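Local coordinates for protein isomaltose glucohydrolase (PDB 5Z3E) that hydrolyses the alpha-1,6-glucosidic linkage of isomaltose from its non-reducing end, giving beta-D-glucose and D-glucose, at residues L74-F79 with T379-S384; Q315-S320 with G351-Q356. The protein carries 1 engineered substitution. All blocks are in the same frame, centred on the assembly; numbering follows the deposited sequence.

Contact 1 of 2, residues L74-F79 with T379-S384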
loop_
_atom_site.group_PDB
_atom_site.type_symbol
_atom_site.label_atom_id
_atom_site.label_comp_id
_atom_site.label_asym_id
_atom_site.label_seq_id
_atom_site.Cartn_x
_atom_site.Cartn_y
_atom_site.Cartn_z
ATOM N N LEU A 74 2.497 1.422 -8.053
ATOM C CA LEU A 74 3.275 0.486 -7.264
ATOM C C LEU A 74 2.624 0.177 -5.911
ATOM O O LEU A 74 2.770 -0.939 -5.415
ATOM C CB LEU A 74 4.712 0.973 -7.061
ATOM C CG LEU A 74 5.508 1.143 -8.326
ATOM C CD1 LEU A 74 6.942 1.490 -7.976
ATOM C CD2 LEU A 74 5.452 -0.048 -9.212
ATOM N N ARG A 75 1.923 1.138 -5.308
ATOM C CA ARG A 75 1.211 0.895 -4.046
ATOM C C ARG A 75 0.143 -0.176 -4.244
ATOM O O ARG A 75 0.192 -1.258 -3.660
ATOM C CB ARG A 75 0.638 2.208 -3.528
ATOM C CG ARG A 75 -0.354 2.074 -2.396
ATOM C CD ARG A 75 -0.746 3.420 -1.830
ATOM N NE ARG A 75 -1.406 4.244 -2.806
ATOM C CZ ARG A 75 -0.894 5.334 -3.385
ATOM N NH1 ARG A 75 -1.577 5.922 -4.342
ATOM N NH2 ARG A 75 0.255 5.826 -2.982
ATOM N N ASP A 76 -0.827 0.119 -5.113
ATOM C CA ASP A 76 -1.898 -0.840 -5.352
ATOM C C ASP A 76 -1.316 -2.165 -5.808
ATOM O O ASP A 76 -1.741 -3.241 -5.394
ATOM C CB ASP A 76 -2.855 -0.354 -6.438
ATOM C CG ASP A 76 -3.595 0.923 -6.101
ATOM O OD1 ASP A 76 -2.907 1.885 -5.705
ATOM O OD2 ASP A 76 -4.842 0.947 -6.260
ATOM N N GLY A 77 -0.356 -2.095 -6.735
ATOM C CA GLY A 77 0.165 -3.300 -7.342
ATOM C C GLY A 77 0.922 -4.190 -6.381
ATOM O O GLY A 77 0.838 -5.412 -6.475
ATOM N N SER A 78 1.660 -3.588 -5.453
ATOM C CA SER A 78 2.438 -4.359 -4.503
ATOM C C SER A 78 1.555 -5.113 -3.504
ATOM O O SER A 78 1.794 -6.281 -3.214
ATOM C CB SER A 78 3.413 -3.453 -3.762
ATOM O OG SER A 78 4.425 -2.966 -4.624
ATOM N N PHE A 79 0.514 -4.448 -2.986
ATOM C CA PHE A 79 -0.417 -5.165 -2.123
ATOM C C PHE A 79 -1.193 -6.223 -2.901
ATOM O O PHE A 79 -1.457 -7.305 -2.389
ATOM C CB PHE A 79 -1.364 -4.205 -1.405
ATOM C CG PHE A 79 -0.759 -3.522 -0.218
ATOM C CD1 PHE A 79 -0.457 -4.226 0.939
ATOM C CD2 PHE A 79 -0.579 -2.150 -0.205
ATOM C CE1 PHE A 79 0.064 -3.582 2.052
ATOM C CE2 PHE A 79 -0.126 -1.507 0.925
ATOM C CZ PHE A 79 0.241 -2.235 2.039
ATOM N N THR A 379 -14.870 0.032 -9.321
ATOM C CA THR A 379 -15.273 -1.319 -8.992
ATOM C C THR A 379 -15.067 -2.208 -10.211
ATOM O O THR A 379 -15.650 -1.922 -11.247
ATOM C CB THR A 379 -16.728 -1.376 -8.581
ATOM O OG1 THR A 379 -17.087 -0.387 -7.624
ATOM C CG2 THR A 379 -17.125 -2.749 -8.120
ATOM N N PRO A 380 -14.290 -3.278 -10.116
ATOM C CA PRO A 380 -13.449 -3.658 -8.972
ATOM C C PRO A 380 -12.235 -2.743 -8.837
ATOM O O PRO A 380 -11.683 -2.269 -9.829
ATOM C CB PRO A 380 -12.966 -5.060 -9.358
ATOM C CG PRO A 380 -12.911 -5.031 -10.878
ATOM C CD PRO A 380 -14.065 -4.163 -11.288
ATOM N N LEU A 381 -11.822 -2.514 -7.600
ATOM C CA LEU A 381 -10.500 -1.966 -7.338
ATOM C C LEU A 381 -9.599 -3.164 -7.030
ATOM O O LEU A 381 -9.852 -3.902 -6.090
ATOM C CB LEU A 381 -10.535 -1.021 -6.133
ATOM C CG LEU A 381 -9.202 -0.310 -5.914
ATOM C CD1 LEU A 381 -8.982 0.784 -6.935
ATOM C CD2 LEU A 381 -9.073 0.237 -4.499
ATOM N N LEU A 382 -8.555 -3.377 -7.838
ATOM C CA LEU A 382 -7.751 -4.576 -7.620
ATOM C C LEU A 382 -7.158 -4.632 -6.218
ATOM O O LEU A 382 -7.119 -5.681 -5.602
ATOM C CB LEU A 382 -6.686 -4.773 -8.698
ATOM C CG LEU A 382 -7.122 -5.557 -9.936
ATOM C CD1 LEU A 382 -8.148 -4.810 -10.755
ATOM C CD2 LEU A 382 -5.937 -5.928 -10.781
ATOM N N TRP A 383 -6.729 -3.479 -5.702
ATOM C CA TRP A 383 -6.165 -3.404 -4.361
ATOM C C TRP A 383 -7.176 -3.890 -3.307
ATOM O O TRP A 383 -6.811 -4.553 -2.345
ATOM C CB TRP A 383 -5.678 -1.977 -4.116
ATOM C CG TRP A 383 -4.893 -1.736 -2.846
ATOM C CD1 TRP A 383 -4.453 -2.648 -1.944
ATOM C CD2 TRP A 383 -4.488 -0.446 -2.358
ATOM N NE1 TRP A 383 -3.807 -2.003 -0.909
ATOM C CE2 TRP A 383 -3.815 -0.647 -1.140
ATOM C CE3 TRP A 383 -4.659 0.866 -2.816
ATOM C CZ2 TRP A 383 -3.339 0.398 -0.370
ATOM C CZ3 TRP A 383 -4.197 1.908 -2.022
ATOM C CH2 TRP A 383 -3.564 1.664 -0.816
ATOM N N SER A 384 -8.464 -3.604 -3.497
ATOM C CA SER A 384 -9.470 -4.151 -2.577
ATOM C C SER A 384 -9.405 -5.674 -2.531
ATOM O O SER A 384 -9.443 -6.273 -1.456
ATOM C CB SER A 384 -10.879 -3.730 -2.981
ATOM O OG SER A 384 -11.080 -2.362 -2.768
HETATM O O HOH W 1 -6.078 -1.236 -7.273
#

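Contact 2 of 2, residues Q315-S320 with G351-Q356. Engineered in segment 351-356: A355 (natural residue Glu).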
loop_
_atom_site.group_PDB
_atom_site.type_symbol
_atom_site.label_atom_id
_atom_site.label_comp_id
_atom_site.label_asym_id
_atom_site.label_seq_id
_atom_site.Cartn_x
_atom_site.Cartn_y
_atom_site.Cartn_z
ATOM N N GLN A 315 -16.320 4.655 3.173
ATOM C CA GLN A 315 -15.664 3.586 3.917
ATOM C C GLN A 315 -14.886 2.714 2.947
ATOM O O GLN A 315 -15.462 2.190 1.993
ATOM C CB GLN A 315 -16.726 2.750 4.637
ATOM C CG GLN A 315 -17.506 3.539 5.665
ATOM C CD GLN A 315 -18.822 2.857 6.003
ATOM O OE1 GLN A 315 -19.676 2.743 5.123
ATOM N NE2 GLN A 315 -19.004 2.427 7.241
ATOM N N TRP A 316 -13.580 2.570 3.194
ATOM C CA TRP A 316 -12.683 1.941 2.229
ATOM C C TRP A 316 -12.406 0.494 2.576
ATOM O O TRP A 316 -11.893 0.159 3.656
ATOM C CB TRP A 316 -11.376 2.733 2.164
ATOM C CG TRP A 316 -11.537 3.997 1.355
ATOM C CD1 TRP A 316 -12.313 5.092 1.618
ATOM C CD2 TRP A 316 -10.910 4.252 0.095
ATOM N NE1 TRP A 316 -12.210 5.999 0.589
ATOM C CE2 TRP A 316 -11.353 5.505 -0.349
ATOM C CE3 TRP A 316 -9.994 3.538 -0.680
ATOM C CZ2 TRP A 316 -10.902 6.064 -1.530
ATOM C CZ3 TRP A 316 -9.562 4.085 -1.855
ATOM C CH2 TRP A 316 -10.006 5.347 -2.271
ATOM N N ILE A 317 -12.676 -0.396 1.615
ATOM C CA ILE A 317 -12.461 -1.818 1.781
ATOM C C ILE A 317 -11.011 -2.098 2.185
ATOM O O ILE A 317 -10.744 -2.892 3.094
ATOM C CB ILE A 317 -12.865 -2.604 0.524
ATOM C CG1 ILE A 317 -14.397 -2.788 0.427
ATOM C CG2 ILE A 317 -12.201 -3.963 0.486
ATOM C CD1 ILE A 317 -15.211 -1.537 0.309
ATOM N N LEU A 318 -10.052 -1.462 1.494
ATOM C CA LEU A 318 -8.649 -1.776 1.738
ATOM C C LEU A 318 -8.236 -1.384 3.149
ATOM O O LEU A 318 -7.345 -2.003 3.719
ATOM C CB LEU A 318 -7.769 -1.142 0.645
ATOM C CG LEU A 318 -7.633 0.369 0.644
ATOM C CD1 LEU A 318 -6.473 0.811 1.526
ATOM C CD2 LEU A 318 -7.448 0.900 -0.754
ATOM N N LEU A 319 -8.854 -0.339 3.704
ATOM C CA LEU A 319 -8.529 0.113 5.042
ATOM C C LEU A 319 -9.180 -0.776 6.105
ATOM O O LEU A 319 -8.562 -1.028 7.141
ATOM C CB LEU A 319 -8.880 1.568 5.253
ATOM C CG LEU A 319 -8.067 2.569 4.429
ATOM C CD1 LEU A 319 -8.527 3.972 4.724
ATOM C CD2 LEU A 319 -6.562 2.414 4.700
ATOM N N SER A 320 -10.400 -1.251 5.858
ATOM C CA SER A 320 -10.972 -2.267 6.743
ATOM C C SER A 320 -10.137 -3.537 6.738
ATOM O O SER A 320 -9.934 -4.157 7.775
ATOM C CB SER A 320 -12.406 -2.543 6.332
ATOM O OG SER A 320 -13.208 -1.417 6.577
ATOM N N GLY A 351 -19.291 -10.337 -7.356
ATOM C CA GLY A 351 -18.183 -10.561 -6.400
ATOM C C GLY A 351 -17.178 -9.461 -6.388
ATOM O O GLY A 351 -16.198 -9.533 -5.647
ATOM N N ASP A 352 -17.391 -8.421 -7.204
ATOM C CA ASP A 352 -16.381 -7.356 -7.278
ATOM C C ASP A 352 -16.464 -6.445 -6.068
ATOM O O ASP A 352 -17.557 -6.113 -5.566
ATOM C CB ASP A 352 -16.591 -6.523 -8.548
ATOM C CG ASP A 352 -16.258 -7.247 -9.820
ATOM O OD1 ASP A 352 -15.578 -8.289 -9.774
ATOM O OD2 ASP A 352 -16.637 -6.724 -10.874
ATOM N N LEU A 353 -15.288 -5.993 -5.616
ATOM C CA LEU A 353 -15.180 -5.126 -4.464
ATOM C C LEU A 353 -14.857 -3.717 -4.905
ATOM O O LEU A 353 -13.881 -3.503 -5.657
ATOM C CB LEU A 353 -14.083 -5.611 -3.501
ATOM C CG LEU A 353 -14.401 -6.894 -2.747
ATOM C CD1 LEU A 353 -13.143 -7.439 -2.111
ATOM C CD2 LEU A 353 -15.471 -6.667 -1.701
ATOM N N PRO A 354 -15.630 -2.742 -4.468
ATOM C CA PRO A 354 -15.361 -1.347 -4.801
ATOM C C PRO A 354 -14.172 -0.813 -4.005
ATOM O O PRO A 354 -13.744 -1.414 -3.006
ATOM C CB PRO A 354 -16.623 -0.619 -4.374
ATOM C CG PRO A 354 -17.106 -1.434 -3.290
ATOM C CD PRO A 354 -16.798 -2.876 -3.588
ATOM N N ALA A 355 -13.696 0.364 -4.410
ATOM C CA ALA A 355 -12.725 1.071 -3.581
ATOM C C ALA A 355 -13.321 1.432 -2.213
ATOM O O ALA A 355 -12.689 1.297 -1.175
ATOM C CB ALA A 355 -12.243 2.318 -4.277
ATOM N N GLN A 356 -14.562 1.934 -2.237
ATOM C CA GLN A 356 -15.223 2.429 -1.046
ATOM C C GLN A 356 -16.718 2.312 -1.224
ATOM O O GLN A 356 -17.185 2.164 -2.360
ATOM C CB GLN A 356 -14.850 3.869 -0.760
ATOM C CG GLN A 356 -15.269 4.858 -1.855
ATOM C CD GLN A 356 -15.045 6.289 -1.446
ATOM O OE1 GLN A 356 -15.624 6.773 -0.456
ATOM N NE2 GLN A 356 -14.176 6.989 -2.168
HETATM O O HOH W 2 -13.140 8.769 0.336
HETATM O O HOH W 3 -10.516 -0.290 -0.973
#

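Contact 1 of 2, residues L74-F79 with T379-S384
W383, in the first turn of helix 382-394, pushes its indole against helix 74-87, where R75, D76 and F79 each meet a different part of it. The ring reaches across because its CG is anti to the backbone N (chi1 -172°). R75 passes the benzo end obliquely: its CG sits over the face of the six-membered ring as a CH-pi contact, 4.0 Å from the centroid, and R75 CD packs 3.5 Å from W383 CH2. Past the bend in the R75 chain, the edge of the guanidinium lies near W383 CZ3, while NH2 turns to a salt bridge with D151. D76 crosses the indole at about a right angle; its OD2 comes within 3.4 Å of W383 CE3. The phenyl of F79 runs beside the pyrrole part with the planes only 10° apart, but the rings are slid and barely overlap; F79 CB lies 3.5 Å from W383 CD1. No direct hydrogen bond spans the segments. Instead a water donates to D76 OD2 (2.7 Å) and accepts from W383 N (2.8 Å), tying the carboxylate to a backbone N-H at the start of the second helix. Cutting W383 back to an alanine is likely to open a gap between the two helices, taking from the R75 methylenes the face they pack on and from the F79 ring its neighbour alongside. R75 NH1 and D76 OD1 both bond one hydroxyl of a glycerol, probably from the crystallisation liquor, and R75 is about 5 Å, side chain to side chain, from E198, the inferred proton donor. That position is consistent with the sugar pocket at the centre of the (alpha/alpha)6 barrel of family 15 hydrolases.

Contact 2 of 2, residues Q315-S320 with G351-Q356
W316 turns one face of its indole to Q356 and A355. Q356 CB stands almost squarely over the five-membered ring, 3.7 Å from its centroid and 11° off the normal, in a CH-pi contact. Its CG lies between the backbone N and the carbonyl carbon (chi1 62°) and the chain then runs extended, carrying the amide to the NE1 rim with its plane tilted 43° from the ring. CB of A355, an engineered residue, lies 4.0 Å from W316 CZ3. The remaining apolar packing belongs to I317: CD1 crosses to P354 CG at 4.1 Å, and CG2 approaches L353 CD1 more loosely.

Backbone pairing comes next. W316 and Q356 form a non-hydrogen-bonded antiparallel pair, and Q356 CA sends a CH...O contact to Q315 O at 3.1 Å. This is the two-stranded sheet of 315-316 and 356-357, whose first strand runs straight into helix 317-329 of the (alpha/alpha)6 barrel; the loop feeding its second strand carries A355, a glutamate in the natural enzyme and inferred there to be the proton acceptor.

Among the polar links, A355 O takes two hydrogen bonds. I317 N donates to it at 3.3 Å, tilted out of the carbonyl plane, and a water donates to it at 2.7 Å while accepting from L318 N, so one amide of the first helical turn bonds the carbonyl directly and the next reaches it through the water. That oxygen also rides over the W316 face. A second water sits in the indole plane at its edge, accepting from W316 NE1 at 2.9 Å and, weakly, from Q356 NE2. Q315 points away from the loop, its OE1 bonded to H360 N.

How the contacts relate
Both contacts are buried, with centres about 10 Å apart, and they touch along their shared border: L381 N lies 3.0 Å from L353 O and S384 OG 2.8 Å from P354 O, both probable hydrogen bonds. Contact 1 lies nearer the middle of the chain and joins two helices far apart in sequence, relying on packing round one indole and one bridging water. Contact 2, further out, joins residues much closer along the chain through a single antiparallel bridge, a direct backbone bond to a helix start and packing on W316. L318 of helix 317-329 packs on the indole of W383, so the two contacts meet through side-chain packing as well.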